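Local coordinates for protein transcription termination factor FttA (Methanosarcina mazei, PDB 2XR1) that probably terminates archaeal transcription by cutting nascent RNA at the polymerase exit channel with a two-zinc metallo-beta-lactamase/beta-CASP nuclease, then degrading the released RNA, at residues Met276-Leu281 / Trp452-Ile457; Lys149-Phe154 / Pro271-Met276; Glu627-Ala630 / Leu634-Val637; Gly190-Lys193 / Cys199-Leu202. All blocks are in the same frame, centred on the assembly; numbering follows the deposited sequence.

Contact 1: residues Met276-Leu281 / Trp452-Ile457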
loop_
_atom_site.group_PDB
_atom_site.type_symbol
_atom_site.label_atom_id
_atom_site.label_comp_id
_atom_site.label_asym_id
_atom_site.label_seq_id
_atom_site.Cartn_x
_atom_site.Cartn_y
_atom_site.Cartn_z
ATOM N N MET B 276 -23.848 -12.329 -12.336
ATOM C CA MET B 276 -23.566 -11.355 -11.306
ATOM C C MET B 276 -24.844 -10.613 -10.890
ATOM O O MET B 276 -25.106 -10.410 -9.701
ATOM C CB MET B 276 -22.545 -10.353 -11.831
ATOM C CG MET B 276 -22.390 -9.088 -10.984
ATOM S SD MET B 276 -20.864 -8.194 -11.455
ATOM C CE MET B 276 -21.366 -7.416 -13.003
ATOM N N VAL B 277 -25.638 -10.186 -11.869
ATOM C CA VAL B 277 -26.890 -9.510 -11.549
ATOM C C VAL B 277 -27.830 -10.458 -10.787
ATOM O O VAL B 277 -28.453 -10.082 -9.786
ATOM C CB VAL B 277 -27.571 -8.938 -12.834
ATOM C CG1 VAL B 277 -29.056 -8.618 -12.612
ATOM C CG2 VAL B 277 -26.809 -7.683 -13.282
ATOM N N LEU B 278 -27.916 -11.688 -11.268
ATOM C CA LEU B 278 -28.787 -12.693 -10.646
ATOM C C LEU B 278 -28.392 -12.936 -9.213
ATOM O O LEU B 278 -29.226 -12.857 -8.297
ATOM C CB LEU B 278 -28.686 -14.017 -11.392
ATOM C CG LEU B 278 -29.617 -15.099 -10.883
ATOM C CD1 LEU B 278 -31.037 -14.676 -11.123
ATOM C CD2 LEU B 278 -29.311 -16.389 -11.555
ATOM N N LEU B 279 -27.115 -13.240 -9.015
ATOM C CA LEU B 279 -26.643 -13.550 -7.680
ATOM C C LEU B 279 -26.678 -12.351 -6.751
ATOM O O LEU B 279 -26.935 -12.517 -5.588
ATOM C CB LEU B 279 -25.230 -14.113 -7.709
ATOM C CG LEU B 279 -25.033 -15.454 -8.398
ATOM C CD1 LEU B 279 -23.539 -15.803 -8.399
ATOM C CD2 LEU B 279 -25.922 -16.528 -7.755
ATOM N N GLN B 280 -26.410 -11.161 -7.252
ATOM C CA GLN B 280 -26.435 -9.982 -6.409
ATOM C C GLN B 280 -27.842 -9.677 -5.908
ATOM O O GLN B 280 -28.057 -9.506 -4.701
ATOM C CB GLN B 280 -25.838 -8.783 -7.139
ATOM C CG GLN B 280 -24.299 -8.815 -7.245
ATOM C CD GLN B 280 -23.725 -7.649 -8.030
ATOM O OE1 GLN B 280 -24.455 -6.813 -8.517
ATOM N NE2 GLN B 280 -22.407 -7.586 -8.141
ATOM N N LEU B 281 -28.811 -9.614 -6.816
ATOM C CA LEU B 281 -30.190 -9.309 -6.401
ATOM C C LEU B 281 -30.652 -10.342 -5.419
ATOM O O LEU B 281 -31.376 -10.026 -4.502
ATOM C CB LEU B 281 -31.172 -9.292 -7.583
ATOM C CG LEU B 281 -30.992 -8.146 -8.577
ATOM C CD1 LEU B 281 -31.863 -8.302 -9.811
ATOM C CD2 LEU B 281 -31.288 -6.821 -7.899
ATOM N N TRP B 452 -31.978 -23.127 -11.161
ATOM C CA TRP B 452 -32.620 -23.296 -12.452
ATOM C C TRP B 452 -32.477 -22.076 -13.376
ATOM O O TRP B 452 -32.141 -22.199 -14.548
ATOM C CB TRP B 452 -34.092 -23.582 -12.232
ATOM C CG TRP B 452 -34.838 -23.823 -13.486
ATOM C CD1 TRP B 452 -35.847 -23.090 -13.978
ATOM C CD2 TRP B 452 -34.591 -24.874 -14.426
ATOM N NE1 TRP B 452 -36.279 -23.623 -15.156
ATOM C CE2 TRP B 452 -35.513 -24.715 -15.466
ATOM C CE3 TRP B 452 -33.662 -25.932 -14.487
ATOM C CZ2 TRP B 452 -35.570 -25.583 -16.568
ATOM C CZ3 TRP B 452 -33.704 -26.793 -15.576
ATOM C CH2 TRP B 452 -34.662 -26.609 -16.609
ATOM N N GLU B 453 -32.767 -20.894 -12.859
ATOM C CA GLU B 453 -32.523 -19.656 -13.591
ATOM C C GLU B 453 -31.045 -19.508 -13.980
ATOM O O GLU B 453 -30.729 -19.044 -15.094
ATOM C CB GLU B 453 -32.995 -18.476 -12.750
ATOM C CG GLU B 453 -32.809 -17.087 -13.365
ATOM C CD GLU B 453 -33.394 -16.935 -14.743
ATOM O OE1 GLU B 453 -34.604 -17.285 -14.950
ATOM O OE2 GLU B 453 -32.630 -16.451 -15.606
ATOM N N ALA B 454 -30.136 -19.929 -13.093
ATOM C CA ALA B 454 -28.688 -19.908 -13.406
ATOM C C ALA B 454 -28.371 -20.837 -14.563
ATOM O O ALA B 454 -27.499 -20.561 -15.380
ATOM C CB ALA B 454 -27.884 -20.281 -12.226
ATOM N N THR B 455 -29.108 -21.932 -14.642
ATOM C CA THR B 455 -28.893 -22.921 -15.675
ATOM C C THR B 455 -29.426 -22.408 -16.976
ATOM O O THR B 455 -28.797 -22.583 -17.995
ATOM C CB THR B 455 -29.588 -24.259 -15.305
ATOM O OG1 THR B 455 -29.066 -24.733 -14.039
ATOM C CG2 THR B 455 -29.343 -25.287 -16.384
ATOM N N ALA B 456 -30.604 -21.797 -16.956
ATOM C CA ALA B 456 -31.146 -21.126 -18.146
ATOM C C ALA B 456 -30.080 -20.251 -18.816
ATOM O O ALA B 456 -29.879 -20.333 -20.010
ATOM C CB ALA B 456 -32.372 -20.295 -17.776
ATOM N N ILE B 457 -29.349 -19.475 -18.025
ATOM C CA ILE B 457 -28.344 -18.564 -18.567
ATOM C C ILE B 457 -27.287 -19.284 -19.374
ATOM O O ILE B 457 -26.801 -18.726 -20.342
ATOM C CB ILE B 457 -27.707 -17.705 -17.459
ATOM C CG1 ILE B 457 -28.748 -16.704 -16.951
ATOM C CG2 ILE B 457 -26.495 -16.968 -17.997
ATOM C CD1 ILE B 457 -28.681 -16.386 -15.513
#
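L278 carries the 276-281 side of this contact and meets E453, A454 and I457 of segment 452-457. The apolar contacts come from its two methyls. CD2 reaches the backbone of the facing helix, with A454 N 3.9 Å from L278 CD2. L278 CD2 also lies 4.2 Å from A454 CB and 4.0 Å from I457 CD1. At A454 the leucine methyl thus lies close to the helix backbone. CG of L278 lies anti to its backbone N (chi1 -176°), and the side chain leaves its backbone toward the other helix. The two helix segments run nearly antiparallel, at 168°, with their axes 10.8 Å apart at closest approach. This is an interdomain helix pair: helix 270-290 belongs to the metallo-beta-lactamase part and helix 451-460 to the beta-CASP part. A454 is about 9 Å from the zinc ligand H247, measured between side chains. The polar residue E453 uses its aliphatic part here. E453 CG is 3.7 Å from L278 CD1. A bend at chi2 (53°) turns the carboxylate off the line of the first bonds, and OE2 accepts hydrogen bonds from T147 and S145.

Contact 2: residues Lys149-Phe154 / Pro271-Met276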
loop_
_atom_site.group_PDB
_atom_site.type_symbol
_atom_site.label_atom_id
_atom_site.label_comp_id
_atom_site.label_asym_id
_atom_site.label_seq_id
_atom_site.Cartn_x
_atom_site.Cartn_y
_atom_site.Cartn_z
ATOM N N LYS B 149 -33.561 -11.437 -20.202
ATOM C CA LYS B 149 -34.592 -10.557 -20.739
ATOM C C LYS B 149 -34.760 -9.285 -19.908
ATOM O O LYS B 149 -34.886 -8.209 -20.480
ATOM C CB LYS B 149 -35.917 -11.348 -20.928
ATOM C CG LYS B 149 -37.234 -10.600 -20.764
ATOM C CD LYS B 149 -38.428 -11.549 -20.994
ATOM C CE LYS B 149 -39.620 -11.318 -20.023
ATOM N NZ LYS B 149 -40.442 -10.108 -20.358
ATOM N N ASN B 150 -34.756 -9.396 -18.581
ATOM C CA ASN B 150 -34.904 -8.214 -17.711
ATOM C C ASN B 150 -33.752 -7.232 -17.888
ATOM O O ASN B 150 -33.981 -6.012 -17.952
ATOM C CB ASN B 150 -35.002 -8.609 -16.236
ATOM C CG ASN B 150 -36.369 -9.090 -15.851
ATOM O OD1 ASN B 150 -37.373 -8.434 -16.117
ATOM N ND2 ASN B 150 -36.422 -10.231 -15.197
ATOM N N ILE B 151 -32.531 -7.771 -17.974
ATOM C CA ILE B 151 -31.348 -6.955 -18.252
ATOM C C ILE B 151 -31.453 -6.232 -19.611
ATOM O O ILE B 151 -31.193 -5.032 -19.722
ATOM C CB ILE B 151 -30.082 -7.785 -18.237
ATOM C CG1 ILE B 151 -29.748 -8.211 -16.818
ATOM C CG2 ILE B 151 -28.942 -6.991 -18.739
ATOM C CD1 ILE B 151 -28.591 -9.212 -16.733
ATOM N N ARG B 152 -31.854 -6.953 -20.642
ATOM C CA ARG B 152 -31.999 -6.326 -21.948
ATOM C C ARG B 152 -32.978 -5.167 -21.930
ATOM O O ARG B 152 -32.659 -4.132 -22.466
ATOM C CB ARG B 152 -32.386 -7.359 -23.000
ATOM C CG ARG B 152 -31.218 -8.258 -23.337
ATOM C CD ARG B 152 -31.640 -9.483 -24.103
ATOM N NE ARG B 152 -30.474 -10.294 -24.456
ATOM C CZ ARG B 152 -30.485 -11.268 -25.369
ATOM N NH1 ARG B 152 -31.604 -11.570 -26.043
ATOM N NH2 ARG B 152 -29.366 -11.935 -25.632
ATOM N N GLU B 153 -34.143 -5.350 -21.303
ATOM C CA GLU B 153 -35.132 -4.274 -21.151
ATOM C C GLU B 153 -34.594 -3.114 -20.328
ATOM O O GLU B 153 -34.837 -1.967 -20.657
ATOM C CB GLU B 153 -36.440 -4.796 -20.521
ATOM C CG GLU B 153 -37.495 -5.203 -21.564
ATOM C CD GLU B 153 -38.779 -5.725 -20.947
ATOM O OE1 GLU B 153 -38.692 -6.489 -19.955
ATOM O OE2 GLU B 153 -39.869 -5.366 -21.467
ATOM N N PHE B 154 -33.865 -3.423 -19.259
ATOM C CA PHE B 154 -33.249 -2.416 -18.399
ATOM C C PHE B 154 -32.197 -1.571 -19.142
ATOM O O PHE B 154 -32.098 -0.367 -18.926
ATOM C CB PHE B 154 -32.643 -3.083 -17.157
ATOM C CG PHE B 154 -31.834 -2.157 -16.322
ATOM C CD1 PHE B 154 -32.424 -1.450 -15.290
ATOM C CD2 PHE B 154 -30.480 -1.953 -16.597
ATOM C CE1 PHE B 154 -31.671 -0.562 -14.541
ATOM C CE2 PHE B 154 -29.729 -1.066 -15.870
ATOM C CZ PHE B 154 -30.313 -0.370 -14.834
ATOM N N PRO B 271 -21.379 -13.807 -19.847
ATOM C CA PRO B 271 -22.125 -14.626 -18.911
ATOM C C PRO B 271 -21.915 -14.195 -17.456
ATOM O O PRO B 271 -22.846 -14.263 -16.650
ATOM C CB PRO B 271 -21.562 -16.030 -19.143
ATOM C CG PRO B 271 -20.903 -15.949 -20.456
ATOM C CD PRO B 271 -20.386 -14.598 -20.584
ATOM N N THR B 272 -20.715 -13.772 -17.112
ATOM C CA THR B 272 -20.493 -13.234 -15.803
ATOM C C THR B 272 -21.478 -12.118 -15.529
ATOM O O THR B 272 -22.034 -12.008 -14.454
ATOM C CB THR B 272 -19.048 -12.685 -15.672
ATOM O OG1 THR B 272 -18.145 -13.772 -15.811
ATOM C CG2 THR B 272 -18.806 -12.027 -14.353
ATOM N N ARG B 273 -21.668 -11.259 -16.504
ATOM C CA ARG B 273 -22.510 -10.116 -16.309
ATOM C C ARG B 273 -23.882 -10.582 -15.852
ATOM O O ARG B 273 -24.410 -10.122 -14.848
ATOM C CB ARG B 273 -22.631 -9.390 -17.624
ATOM C CG ARG B 273 -22.959 -7.945 -17.467
ATOM C CD ARG B 273 -24.345 -7.643 -17.821
ATOM N NE ARG B 273 -24.724 -7.990 -19.182
ATOM C CZ ARG B 273 -24.880 -7.113 -20.183
ATOM N NH1 ARG B 273 -24.601 -5.802 -20.035
ATOM N NH2 ARG B 273 -25.311 -7.543 -21.370
ATOM N N ASP B 274 -24.437 -11.530 -16.592
ATOM C CA ASP B 274 -25.794 -12.005 -16.309
ATOM C C ASP B 274 -25.910 -12.701 -14.946
ATOM O O ASP B 274 -26.891 -12.467 -14.204
ATOM C CB ASP B 274 -26.239 -12.939 -17.423
ATOM C CG ASP B 274 -26.396 -12.219 -18.775
ATOM O OD1 ASP B 274 -26.418 -10.954 -18.809
ATOM O OD2 ASP B 274 -26.526 -12.928 -19.814
ATOM N N LEU B 275 -24.896 -13.522 -14.604
ATOM C CA LEU B 275 -24.889 -14.261 -13.353
ATOM C C LEU B 275 -24.735 -13.305 -12.196
ATOM O O LEU B 275 -25.446 -13.425 -11.217
ATOM C CB LEU B 275 -23.797 -15.316 -13.344
ATOM C CG LEU B 275 -24.016 -16.452 -14.347
ATOM C CD1 LEU B 275 -22.740 -17.275 -14.661
ATOM C CD2 LEU B 275 -25.179 -17.278 -13.867
ATOM N N MET B 276 -23.848 -12.329 -12.336
ATOM C CA MET B 276 -23.566 -11.355 -11.306
ATOM C C MET B 276 -24.844 -10.613 -10.890
ATOM O O MET B 276 -25.106 -10.410 -9.701
ATOM C CB MET B 276 -22.545 -10.353 -11.831
ATOM C CG MET B 276 -22.390 -9.088 -10.984
ATOM S SD MET B 276 -20.864 -8.194 -11.455
ATOM C CE MET B 276 -21.366 -7.416 -13.003
#
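I151 faces helix 270-290 and touches D274 with one branch and R273 with the other. Its CD1 methyl forms the closer contact, with I151 CD1 3.5 Å from D274 OD1. I151 CD1 also lies 4.0 Å from D274 CA, so it touches both the carboxylate and the backbone of that helix. The ethyl branch is extended, with chi2 172°, and this carries CD1 forward to D274. The shorter branch ends in CG2, which sits over one face of the R273 guanidinium. I151 CG2 is 4.3 Å from R273 CZ and above the centre of the group.

R273 and D274 are neighbours on the same helix and form a salt bridge. R273 NE is 3.4 Å from D274 OD1, and the hydrogen bond within it is weak and bent, at 142°. The two branches of I151 thus rest against the two members of one ion pair. D274 has a second partner, since its OD2 is hydrogen-bonded to H461. The carboxylate is buried, and these two bonds engage both of its oxygens. D274 CB packs on I457 of helix 451-460, and R273 touches L305 of helix 299-306. The nearest CA atoms of the two segments, those of I151 and D274, are 7.8 Å apart.

The arrangement is a buried helix-helix interface between domains. Helix 146-157, which falls in the range of the second KH domain family, docks on helix 270-290 of the metallo-beta-lactamase domain.

Contact 3: residues Glu627-Ala630 / Leu634-Val637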
loop_
_atom_site.group_PDB
_atom_site.type_symbol
_atom_site.label_atom_id
_atom_site.label_comp_id
_atom_site.label_asym_id
_atom_site.label_seq_id
_atom_site.Cartn_x
_atom_site.Cartn_y
_atom_site.Cartn_z
ATOM N N GLU B 627 10.498 -18.389 -8.249
ATOM C CA GLU B 627 10.302 -17.680 -6.976
ATOM C C GLU B 627 8.825 -17.418 -6.665
ATOM O O GLU B 627 8.134 -16.678 -7.398
ATOM C CB GLU B 627 11.021 -16.356 -7.008
ATOM C CG GLU B 627 11.010 -15.632 -5.695
ATOM C CD GLU B 627 11.795 -14.334 -5.763
ATOM O OE1 GLU B 627 13.051 -14.390 -5.891
ATOM O OE2 GLU B 627 11.149 -13.253 -5.715
ATOM N N THR B 628 8.322 -18.021 -5.592
ATOM C CA THR B 628 6.908 -17.825 -5.273
ATOM C C THR B 628 6.623 -17.713 -3.776
ATOM O O THR B 628 7.298 -18.321 -2.962
ATOM C CB THR B 628 6.000 -18.887 -5.948
ATOM O OG1 THR B 628 5.399 -19.717 -4.962
ATOM C CG2 THR B 628 6.764 -19.732 -6.974
ATOM N N ARG B 629 5.595 -16.956 -3.435
ATOM C CA ARG B 629 5.292 -16.588 -2.069
ATOM C C ARG B 629 3.805 -16.234 -1.880
ATOM O O ARG B 629 3.185 -15.650 -2.778
ATOM C CB ARG B 629 6.121 -15.371 -1.722
ATOM C CG ARG B 629 5.649 -14.632 -0.480
ATOM C CD ARG B 629 6.783 -13.778 0.182
ATOM N NE ARG B 629 7.177 -12.603 -0.618
ATOM C CZ ARG B 629 6.434 -11.501 -0.790
ATOM N NH1 ARG B 629 5.215 -11.389 -0.241
ATOM N NH2 ARG B 629 6.924 -10.500 -1.528
ATOM N N ALA B 630 3.260 -16.554 -0.696
ATOM C CA ALA B 630 1.848 -16.290 -0.390
ATOM C C ALA B 630 1.627 -14.839 -0.035
ATOM O O ALA B 630 2.405 -14.246 0.732
ATOM C CB ALA B 630 1.374 -17.152 0.724
ATOM N N LEU B 634 -3.233 -6.569 2.835
ATOM C CA LEU B 634 -2.673 -5.242 3.114
ATOM C C LEU B 634 -1.205 -5.068 2.842
ATOM O O LEU B 634 -0.697 -4.004 3.099
ATOM C CB LEU B 634 -3.030 -4.688 4.511
ATOM C CG LEU B 634 -4.514 -4.462 4.788
ATOM C CD1 LEU B 634 -4.690 -4.048 6.205
ATOM C CD2 LEU B 634 -5.114 -3.423 3.827
ATOM N N GLU B 635 -0.545 -6.077 2.296
ATOM C CA GLU B 635 0.809 -5.963 1.762
ATOM C C GLU B 635 0.774 -5.584 0.291
ATOM O O GLU B 635 -0.202 -5.839 -0.397
ATOM C CB GLU B 635 1.565 -7.281 1.945
ATOM C CG GLU B 635 1.700 -7.683 3.428
ATOM C CD GLU B 635 2.986 -8.491 3.808
ATOM O OE1 GLU B 635 3.355 -9.410 3.047
ATOM O OE2 GLU B 635 3.609 -8.215 4.885
ATOM N N THR B 636 1.804 -4.904 -0.183
ATOM C CA THR B 636 1.921 -4.532 -1.580
ATOM C C THR B 636 3.255 -5.082 -2.061
ATOM O O THR B 636 4.285 -4.864 -1.484
ATOM C CB THR B 636 1.900 -2.985 -1.830
ATOM O OG1 THR B 636 0.717 -2.433 -1.287
ATOM C CG2 THR B 636 1.894 -2.638 -3.344
ATOM N N VAL B 637 3.217 -5.784 -3.165
ATOM C CA VAL B 637 4.389 -6.351 -3.762
ATOM C C VAL B 637 4.732 -5.627 -5.080
ATOM O O VAL B 637 3.856 -5.320 -5.894
ATOM C CB VAL B 637 4.080 -7.791 -4.054
ATOM C CG1 VAL B 637 4.988 -8.290 -5.114
ATOM C CG2 VAL B 637 4.189 -8.604 -2.786
#
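The backbones of R629 and V637 stay well apart, with their CA atoms 10.4 Å from each other. Their side chains come from opposite directions to meet between the segments. The guanidinium of R629 makes the main contact. V637 CG2 lies at its edge, near its plane, 3.6 Å from R629 NH2 and 3.9 Å from R629 NH1. The arginine starts out extended, then bends at chi3 (70°), which turns the guanidinium aside from the line of the chain. The segments belong to the two different sheets of the metallo-beta-lactamase fold. Strand 627-630 lies beside 602-606 in one and strand 636-638 beside 185-190 in the other, each outermost within this chain. The contact thus lies where the chain passes from one sheet to the other. F604 touches both R629 and V637. E635 probably adds a weaker electrostatic term. E635 OE1 is 4.3 Å from R629 NH1, beyond salt-bridge distance, and out of the guanidinium plane, so no N-H points at it. The other oxygen, OE2, accepts a hydrogen bond from the backbone N of R638 of the second subunit. T636 makes backbone hydrogen bonds to that subunit and packs on its T636, and V637 packs on its E635.

Contact 4: residues Gly190-Lys193 / Cys199-Leu202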
loop_
_atom_site.group_PDB
_atom_site.type_symbol
_atom_site.label_atom_id
_atom_site.label_comp_id
_atom_site.label_asym_id
_atom_site.label_seq_id
_atom_site.Cartn_x
_atom_site.Cartn_y
_atom_site.Cartn_z
ATOM N N GLY B 190 -8.083 -8.256 0.265
ATOM C CA GLY B 190 -8.825 -9.365 0.820
ATOM C C GLY B 190 -8.586 -10.562 -0.071
ATOM O O GLY B 190 -8.283 -10.392 -1.219
ATOM N N GLY B 191 -8.747 -11.766 0.448
ATOM C CA GLY B 191 -8.577 -12.971 -0.352
ATOM C C GLY B 191 -7.204 -13.620 -0.205
ATOM O O GLY B 191 -6.811 -14.466 -1.024
ATOM N N CYS B 192 -6.494 -13.250 0.860
ATOM C CA CYS B 192 -5.144 -13.730 1.076
ATOM C C CYS B 192 -5.074 -14.500 2.376
ATOM O O CYS B 192 -5.490 -14.020 3.433
ATOM C CB CYS B 192 -4.140 -12.565 1.015
ATOM S SG CYS B 192 -4.041 -11.857 -0.710
ATOM N N LYS B 193 -4.561 -15.721 2.276
ATOM C CA LYS B 193 -4.505 -16.643 3.421
ATOM C C LYS B 193 -5.905 -16.898 3.949
ATOM O O LYS B 193 -6.087 -17.247 5.108
ATOM C CB LYS B 193 -3.568 -16.124 4.512
ATOM C CG LYS B 193 -2.090 -16.106 4.115
ATOM C CD LYS B 193 -1.257 -15.526 5.241
ATOM C CE LYS B 193 0.253 -15.656 5.054
ATOM N NZ LYS B 193 0.768 -14.783 3.973
ATOM N N CYS B 199 -10.105 -9.344 -3.522
ATOM C CA CYS B 199 -10.066 -7.949 -3.932
ATOM C C CYS B 199 -8.587 -7.521 -4.003
ATOM O O CYS B 199 -7.877 -7.622 -3.006
ATOM C CB CYS B 199 -10.821 -7.081 -2.928
ATOM S SG CYS B 199 -10.917 -5.349 -3.418
ATOM N N PHE B 200 -8.113 -7.116 -5.178
ATOM C CA PHE B 200 -6.704 -6.838 -5.393
ATOM C C PHE B 200 -6.558 -5.522 -6.140
ATOM O O PHE B 200 -7.390 -5.132 -6.969
ATOM C CB PHE B 200 -6.065 -7.980 -6.200
ATOM C CG PHE B 200 -5.984 -9.256 -5.452
ATOM C CD1 PHE B 200 -4.845 -9.555 -4.661
ATOM C CD2 PHE B 200 -7.034 -10.139 -5.459
ATOM C CE1 PHE B 200 -4.773 -10.721 -3.925
ATOM C CE2 PHE B 200 -6.969 -11.327 -4.692
ATOM C CZ PHE B 200 -5.837 -11.620 -3.930
ATOM N N LEU B 201 -5.483 -4.812 -5.881
ATOM C CA LEU B 201 -5.254 -3.567 -6.624
ATOM C C LEU B 201 -4.007 -3.743 -7.440
ATOM O O LEU B 201 -3.009 -4.059 -6.878
ATOM C CB LEU B 201 -5.104 -2.398 -5.688
ATOM C CG LEU B 201 -5.106 -1.057 -6.400
ATOM C CD1 LEU B 201 -6.507 -0.735 -6.830
ATOM C CD2 LEU B 201 -4.420 0.074 -5.472
ATOM N N LEU B 202 -4.091 -3.589 -8.760
ATOM C CA LEU B 202 -2.928 -3.563 -9.641
ATOM C C LEU B 202 -2.724 -2.112 -9.972
ATOM O O LEU B 202 -3.658 -1.447 -10.342
ATOM C CB LEU B 202 -3.206 -4.358 -10.908
ATOM C CG LEU B 202 -2.288 -4.244 -12.116
ATOM C CD1 LEU B 202 -0.861 -4.725 -11.849
ATOM C CD2 LEU B 202 -2.974 -5.052 -13.244
#
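With chi1 of -67° in C192 and -68° in F200, SG and the phenyl ring each lie anti to their own carbonyl carbon, and they meet between the loop and the strand. C192 SG is 3.5 Å from F200 CE1 and 3.7 Å from F200 CZ. C192 SG stands 4.6 Å from the centroid of the F200 ring, 69° off the ring normal. This is an oblique sulfur-aromatic contact.

The other ring contacts are with backbone carbonyls. G191 has a positive phi, and its carbonyl oxygen meets the ring edge. G191 O lies near the ring plane, 4.2 Å from F200 CZ. G190 O approaches obliquely, 3.8 Å from F200 CE2. G190 O also accepts a weak hydrogen bond from C199 N, at 3.1 Å.

Segment 190-193 leaves strand 185-190, and 199-203 is the next strand of the same sheet in the metallo-beta-lactamase fold. The loop also lies near the metal centre. G191 is hydrogen-bonded through its backbone to the zinc ligand H607, and its N to E194 OE2. L631 packs on both C192 and F200, and F352 touches the ring from strand 348-352.

The contact is buried and mixes a sulfur-ring contact with backbone carbonyls. The hydrogen bond from C199 N to G190 O is weak. It is supplemented by the bonds of G191 to H607 and E194 and by the contact of C192 with F200, which together tie the loop to the strand and to the zinc site.

Contacts 1 and 2 are buried helix pairs that use the same helix, 270-290, and share M276. They touch each other: I457 packs on L275, and V277 on I151. Together they join the KH and beta-CASP parts to the metallo-beta-lactamase domain. Contact 1 is mainly apolar, whereas contact 2 sets an isoleucine against an ion pair. Contacts 3 and 4 lie about 10 Å apart between centres, at the sheets of the nuclease domain. Contact 4 is buried near the zinc site and relies on sulfur, ring and backbone. Contact 3 is partly buried at the subunit interface and brings in a charged arginine. Contacts 1 and 3 are about 34 Å apart between centres.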